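Side-chain contacts in hypothetical protein PH1918 (Pyrococcus horikoshii, PDB 2D16), which is of unknown function but belongs to the adenosine-specific kinase family and may act as an adenosine monophosphate-protein transferase: residues Val29-Leu32 / Ala33-Leu36; Val120-Glu124 / Leu125-Val129. One frame throughout, in Å; residues are numbered along the deposited sequence.

Contact 1. Residues Val29-Leu32 / Ala33-Leu36; sequences VDDL and ARAL
The guanidinium of Arg-34 lies with one face over the preceding turn of its own helix: Asp-31 CA sits 3.5 Å above the plane and Asp-30 O lies further off, both displaced toward the rim. Its NH2 reaches the carboxylate of Asp-31, where NH2 to OD1 is 2.9 Å in a salt bridge that uses the anti lone pair of OD1. The oxygen stands 22° out of the guanidinium plane and the two flat groups are turned 69° apart, so one oxygen meets one nitrogen. The arginine chain bends back at chi3 (-71°), which folds its end over the helix turn. The other oxygen of Asp-31, OD2, is hydrogen-bonded to His-102 NE2; two partners therefore fix the rotation of the carboxylate and probably stabilise its negative charge. Beneath this polar surface the backbone bonds run from Arg-34 N to Asp-30 O (3.0 Å), Ala-35 N to Asp-31 O and Leu-36 N to Leu-32 O (2.9 Å). Leu-32 and Leu-36 turn to strands 44-51 and 82-88, and Ala-33 also packs on Ile-161 of the second subunit, which touches Arg-34 as well. The whole is an amphipathic alpha-helix laid on an antiparallel sheet, with an i to i+3 Asp-Arg salt bridge along its polar side.

Contact 2. Residues Val120-Glu124 / Leu125-Val129; sequences VAETE and LGRAV
Glu-122 and Arg-127 face each other as a non-hydrogen-bonded pair of an antiparallel hairpin, and their side chains join on the face they share with Val-120. Arg-127 NH1 gives a hydrogen bond to Glu-122 OE1 at 2.9 Å, part of a salt bridge. The oxygen lies in the guanidinium plane, yet the nitrogen comes to it from above the carboxylate, 37° out of that plane. Val-120 covers a face of the same guanidinium: its CG1, placed anti to the backbone N (chi1 176°), lies 3.7 Å from Arg-127 CZ. The remaining nitrogens of the arginine are taken up outside the hairpin, NE by the carbonyl of Ile-77 and NH2 by the carboxylate of Glu-5.

Within the hairpin Ala-121 and Ala-128 exchange two bonds, Ala-121 N to Ala-128 O and Ala-128 N to Ala-121 O, each 2.8 Å, while the backbones of Val-120 and Glu-122 bond instead to Glu-5 and Arg-3 of strand 3-8. Nearer the turn, Thr-123 N donates to Gly-126 O (2.8 Å). Thr-123 OG1, held between its backbone N and carbonyl carbon (chi1 70°), looks into the turn and accepts Leu-125 N at 3.1 Å, with a weak second bond from Gly-126 N at 3.4 Å. The bond from Leu-125 N makes this an ST turn, to which the weak one from Gly-126 N adds. Two carboxylates, Glu-122 and Glu-5, probably balance the arginine's charge while the Ile-77 carbonyl takes NE, so the group is fixed between the hairpin, strand 3-8 and the end of helix 64-77.

From the N terminus, strand 3-8 comes first and waits for its neighbour strand 116-122. Strand 16-22 of the five-stranded sheet leads into helix 25-39, where contact 1 closes single helical turns and no larger loop. The chain then adds the other four strands of that sheet and helices 64-77 and 92-100 before contact 2 closes the tight turn between strands 116-122 and 127-134. The contacts are in series, neither nested nor crossed, and their nearest atoms are about 14 Å apart. Contact 1 belongs to a helix packed on the five-stranded sheet and reaching the second subunit; contact 2 belongs to the three-stranded sheet, which brings the chain's beginning beside its later hairpin.

Contact 1. Residues Val29-Leu32 / Ala33-Leu36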
ATOM      1  N   VAL A  29     -15.571  38.495  27.146  1.00 20.99           N
ATOM      2  CA  VAL A  29     -16.172  38.831  25.858  1.00 20.92           C
ATOM      3  C   VAL A  29     -15.255  38.392  24.714  1.00 21.07           C
ATOM      4  O   VAL A  29     -15.716  37.832  23.717  1.00 22.21           O
ATOM      5  CB  VAL A  29     -16.484  40.351  25.745  1.00 21.89           C
ATOM      6  CG1 VAL A  29     -15.202  41.158  25.599  1.00 21.31           C
ATOM      7  CG2 VAL A  29     -17.425  40.597  24.568  1.00 22.42           C
ATOM      8  N   ASP A  30     -13.953  38.615  24.877  1.00 21.85           N
ATOM      9  CA  ASP A  30     -12.970  38.232  23.868  1.00 22.41           C
ATOM     10  C   ASP A  30     -12.635  36.741  23.918  1.00 21.04           C
ATOM     11  O   ASP A  30     -12.584  36.070  22.890  1.00 22.25           O
ATOM     12  CB  ASP A  30     -11.665  39.017  24.063  1.00 23.16           C
ATOM     13  CG  ASP A  30     -11.705  40.410  23.455  1.00 24.45           C
ATOM     14  OD1 ASP A  30     -12.780  40.857  22.999  1.00 23.68           O
ATOM     15  OD2 ASP A  30     -10.637  41.063  23.439  1.00 25.40           O
ATOM     16  N   ASP A  31     -12.398  36.227  25.120  1.00 20.74           N
ATOM     17  CA  ASP A  31     -12.025  34.827  25.274  1.00 20.49           C
ATOM     18  C   ASP A  31     -13.115  33.847  24.851  1.00 20.40           C
ATOM     19  O   ASP A  31     -12.825  32.802  24.263  1.00 21.05           O
ATOM     20  CB  ASP A  31     -11.609  34.553  26.718  1.00 20.75           C
ATOM     21  CG  ASP A  31     -10.712  33.342  26.835  1.00 22.83           C
ATOM     22  OD1 ASP A  31      -9.579  33.396  26.310  1.00 22.85           O
ATOM     23  OD2 ASP A  31     -11.133  32.335  27.443  1.00 22.17           O
ATOM     24  N   LEU A  32     -14.367  34.175  25.147  1.00 20.89           N
ATOM     25  CA  LEU A  32     -15.469  33.300  24.763  1.00 21.37           C
ATOM     26  C   LEU A  32     -15.640  33.369  23.244  1.00 21.31           C
ATOM     27  O   LEU A  32     -16.007  32.381  22.603  1.00 20.89           O
ATOM     28  CB  LEU A  32     -16.752  33.724  25.483  1.00 22.49           C
ATOM     29  CG  LEU A  32     -18.007  32.863  25.309  1.00 25.07           C
ATOM     30  CD1 LEU A  32     -17.682  31.386  25.518  1.00 23.80           C
ATOM     31  CD2 LEU A  32     -19.069  33.338  26.301  1.00 25.55           C
ATOM     32  N   ALA A  33     -15.364  34.534  22.664  1.00 21.21           N
ATOM     33  CA  ALA A  33     -15.471  34.681  21.213  1.00 20.41           C
ATOM     34  C   ALA A  33     -14.454  33.744  20.558  1.00 21.03           C
ATOM     35  O   ALA A  33     -14.768  33.042  19.595  1.00 21.02           O
ATOM     36  CB  ALA A  33     -15.195  36.136  20.798  1.00 19.07           C
ATOM     37  N   ARG A  34     -13.233  33.734  21.086  1.00 20.98           N
ATOM     38  CA  ARG A  34     -12.189  32.872  20.549  1.00 21.75           C
ATOM     39  C   ARG A  34     -12.615  31.411  20.675  1.00 21.56           C
ATOM     40  O   ARG A  34     -12.395  30.610  19.766  1.00 21.19           O
ATOM     41  CB  ARG A  34     -10.861  33.103  21.284  1.00 23.76           C
ATOM     42  CG  ARG A  34     -10.163  34.417  20.920  1.00 28.51           C
ATOM     43  CD  ARG A  34      -8.727  34.456  21.452  1.00 32.36           C
ATOM     44  NE  ARG A  34      -8.661  34.589  22.906  1.00 36.76           N
ATOM     45  CZ  ARG A  34      -8.678  35.750  23.556  1.00 40.39           C
ATOM     46  NH1 ARG A  34      -8.755  36.892  22.879  1.00 40.89           N
ATOM     47  NH2 ARG A  34      -8.621  35.773  24.883  1.00 38.57           N
ATOM     48  N   ALA A  35     -13.241  31.071  21.799  1.00 19.92           N
ATOM     49  CA  ALA A  35     -13.698  29.704  22.021  1.00 20.07           C
ATOM     50  C   ALA A  35     -14.753  29.302  20.990  1.00 19.32           C
ATOM     51  O   ALA A  35     -14.730  28.183  20.477  1.00 19.19           O
ATOM     52  CB  ALA A  35     -14.258  29.567  23.432  1.00 20.58           C
ATOM     53  N   LEU A  36     -15.674  30.209  20.682  1.00 20.64           N
ATOM     54  CA  LEU A  36     -16.721  29.916  19.701  1.00 20.54           C
ATOM     55  C   LEU A  36     -16.137  29.578  18.331  1.00 21.04           C
ATOM     56  O   LEU A  36     -16.678  28.739  17.605  1.00 20.28           O
ATOM     57  CB  LEU A  36     -17.691  31.098  19.576  1.00 19.83           C
ATOM     58  CG  LEU A  36     -18.683  31.260  20.734  1.00 21.90           C
ATOM     59  CD1 LEU A  36     -19.426  32.581  20.617  1.00 22.06           C
ATOM     60  CD2 LEU A  36     -19.659  30.085  20.724  1.00 22.40           C
TER

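Contact 2. Residues Val120-Glu124 / Leu125-Val129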
ATOM      1  N   VAL A 120     -36.777  40.742  32.169  1.00 20.30           N
ATOM      2  CA  VAL A 120     -35.859  41.436  33.058  1.00 20.89           C
ATOM      3  C   VAL A 120     -36.546  42.144  34.215  1.00 21.71           C
ATOM      4  O   VAL A 120     -37.590  42.771  34.044  1.00 21.94           O
ATOM      5  CB  VAL A 120     -35.037  42.479  32.260  1.00 22.29           C
ATOM      6  CG1 VAL A 120     -34.133  43.277  33.199  1.00 21.14           C
ATOM      7  CG2 VAL A 120     -34.213  41.779  31.187  1.00 22.86           C
ATOM      8  N   ALA A 121     -35.951  42.030  35.399  1.00 21.63           N
ATOM      9  CA  ALA A 121     -36.471  42.688  36.590  1.00 22.11           C
ATOM     10  C   ALA A 121     -35.470  43.777  36.959  1.00 23.25           C
ATOM     11  O   ALA A 121     -34.264  43.544  36.914  1.00 24.26           O
ATOM     12  CB  ALA A 121     -36.596  41.691  37.733  1.00 21.65           C
ATOM     13  N   GLU A 122     -35.956  44.965  37.298  1.00 22.55           N
ATOM     14  CA  GLU A 122     -35.053  46.039  37.684  1.00 22.41           C
ATOM     15  C   GLU A 122     -35.322  46.507  39.107  1.00 22.65           C
ATOM     16  O   GLU A 122     -36.472  46.720  39.501  1.00 21.78           O
ATOM     17  CB  GLU A 122     -35.147  47.233  36.717  1.00 24.90           C
ATOM     18  CG  GLU A 122     -34.232  48.391  37.127  1.00 26.71           C
ATOM     19  CD  GLU A 122     -33.906  49.359  35.998  1.00 30.78           C
ATOM     20  OE1 GLU A 122     -34.456  49.215  34.885  1.00 30.07           O
ATOM     21  OE2 GLU A 122     -33.088  50.277  36.236  1.00 33.11           O
ATOM     22  N   THR A 123     -34.248  46.635  39.878  1.00 20.33           N
ATOM     23  CA  THR A 123     -34.329  47.092  41.258  1.00 21.37           C
ATOM     24  C   THR A 123     -33.627  48.441  41.316  1.00 21.71           C
ATOM     25  O   THR A 123     -33.214  48.972  40.283  1.00 22.00           O
ATOM     26  CB  THR A 123     -33.600  46.134  42.216  1.00 20.89           C
ATOM     27  OG1 THR A 123     -32.187  46.225  41.995  1.00 19.56           O
ATOM     28  CG2 THR A 123     -34.054  44.691  41.976  1.00 22.20           C
ATOM     29  N   GLU A 124     -33.479  48.986  42.519  1.00 22.63           N
ATOM     30  CA  GLU A 124     -32.813  50.275  42.675  1.00 23.82           C
ATOM     31  C   GLU A 124     -31.323  50.172  42.357  1.00 24.26           C
ATOM     32  O   GLU A 124     -30.667  51.182  42.095  1.00 24.67           O
ATOM     33  CB  GLU A 124     -33.006  50.811  44.098  1.00 23.51           C
ATOM     34  CG  GLU A 124     -34.457  51.091  44.458  1.00 24.99           C
ATOM     35  CD  GLU A 124     -35.133  49.927  45.162  1.00 26.43           C
ATOM     36  OE1 GLU A 124     -34.846  48.761  44.811  1.00 25.82           O
ATOM     37  OE2 GLU A 124     -35.965  50.183  46.059  1.00 25.63           O
ATOM     38  N   LEU A 125     -30.791  48.953  42.377  1.00 22.50           N
ATOM     39  CA  LEU A 125     -29.376  48.736  42.086  1.00 22.61           C
ATOM     40  C   LEU A 125     -29.117  48.514  40.604  1.00 22.77           C
ATOM     41  O   LEU A 125     -28.308  49.211  39.995  1.00 23.58           O
ATOM     42  CB  LEU A 125     -28.836  47.530  42.864  1.00 23.05           C
ATOM     43  CG  LEU A 125     -27.442  47.046  42.432  1.00 23.20           C
ATOM     44  CD1 LEU A 125     -26.404  48.135  42.699  1.00 25.33           C
ATOM     45  CD2 LEU A 125     -27.079  45.771  43.179  1.00 25.53           C
ATOM     46  N   GLY A 126     -29.800  47.530  40.026  1.00 23.07           N
ATOM     47  CA  GLY A 126     -29.592  47.239  38.623  1.00 21.54           C
ATOM     48  C   GLY A 126     -30.644  46.330  38.024  1.00 20.94           C
ATOM     49  O   GLY A 126     -31.791  46.304  38.474  1.00 20.45           O
ATOM     50  N   ARG A 127     -30.244  45.573  37.010  1.00 20.88           N
ATOM     51  CA  ARG A 127     -31.166  44.680  36.323  1.00 20.19           C
ATOM     52  C   ARG A 127     -30.768  43.211  36.415  1.00 19.11           C
ATOM     53  O   ARG A 127     -29.596  42.872  36.591  1.00 18.30           O
ATOM     54  CB  ARG A 127     -31.296  45.124  34.860  1.00 20.88           C
ATOM     55  CG  ARG A 127     -32.016  46.471  34.719  1.00 21.79           C
ATOM     56  CD  ARG A 127     -31.710  47.179  33.402  1.00 22.16           C
ATOM     57  NE  ARG A 127     -32.339  46.565  32.234  1.00 23.70           N
ATOM     58  CZ  ARG A 127     -33.614  46.722  31.887  1.00 25.15           C
ATOM     59  NH1 ARG A 127     -34.423  47.475  32.620  1.00 26.06           N
ATOM     60  NH2 ARG A 127     -34.075  46.140  30.786  1.00 23.68           N
ATOM     61  N   ALA A 128     -31.767  42.342  36.299  1.00 20.53           N
ATOM     62  CA  ALA A 128     -31.544  40.907  36.388  1.00 19.55           C
ATOM     63  C   ALA A 128     -32.423  40.154  35.400  1.00 19.28           C
ATOM     64  O   ALA A 128     -33.589  40.487  35.218  1.00 20.67           O
ATOM     65  CB  ALA A 128     -31.848  40.433  37.802  1.00 20.92           C
ATOM     66  N   VAL A 129     -31.855  39.143  34.752  1.00 19.23           N
ATOM     67  CA  VAL A 129     -32.629  38.332  33.821  1.00 18.98           C
ATOM     68  C   VAL A 129     -33.330  37.293  34.687  1.00 19.26           C
ATOM     69  O   VAL A 129     -32.668  36.490  35.344  1.00 21.73           O
ATOM     70  CB  VAL A 129     -31.717  37.604  32.810  1.00 19.48           C
ATOM     71  CG1 VAL A 129     -32.526  36.583  32.017  1.00 20.57           C
ATOM     72  CG2 VAL A 129     -31.060  38.613  31.871  1.00 19.60           C
TER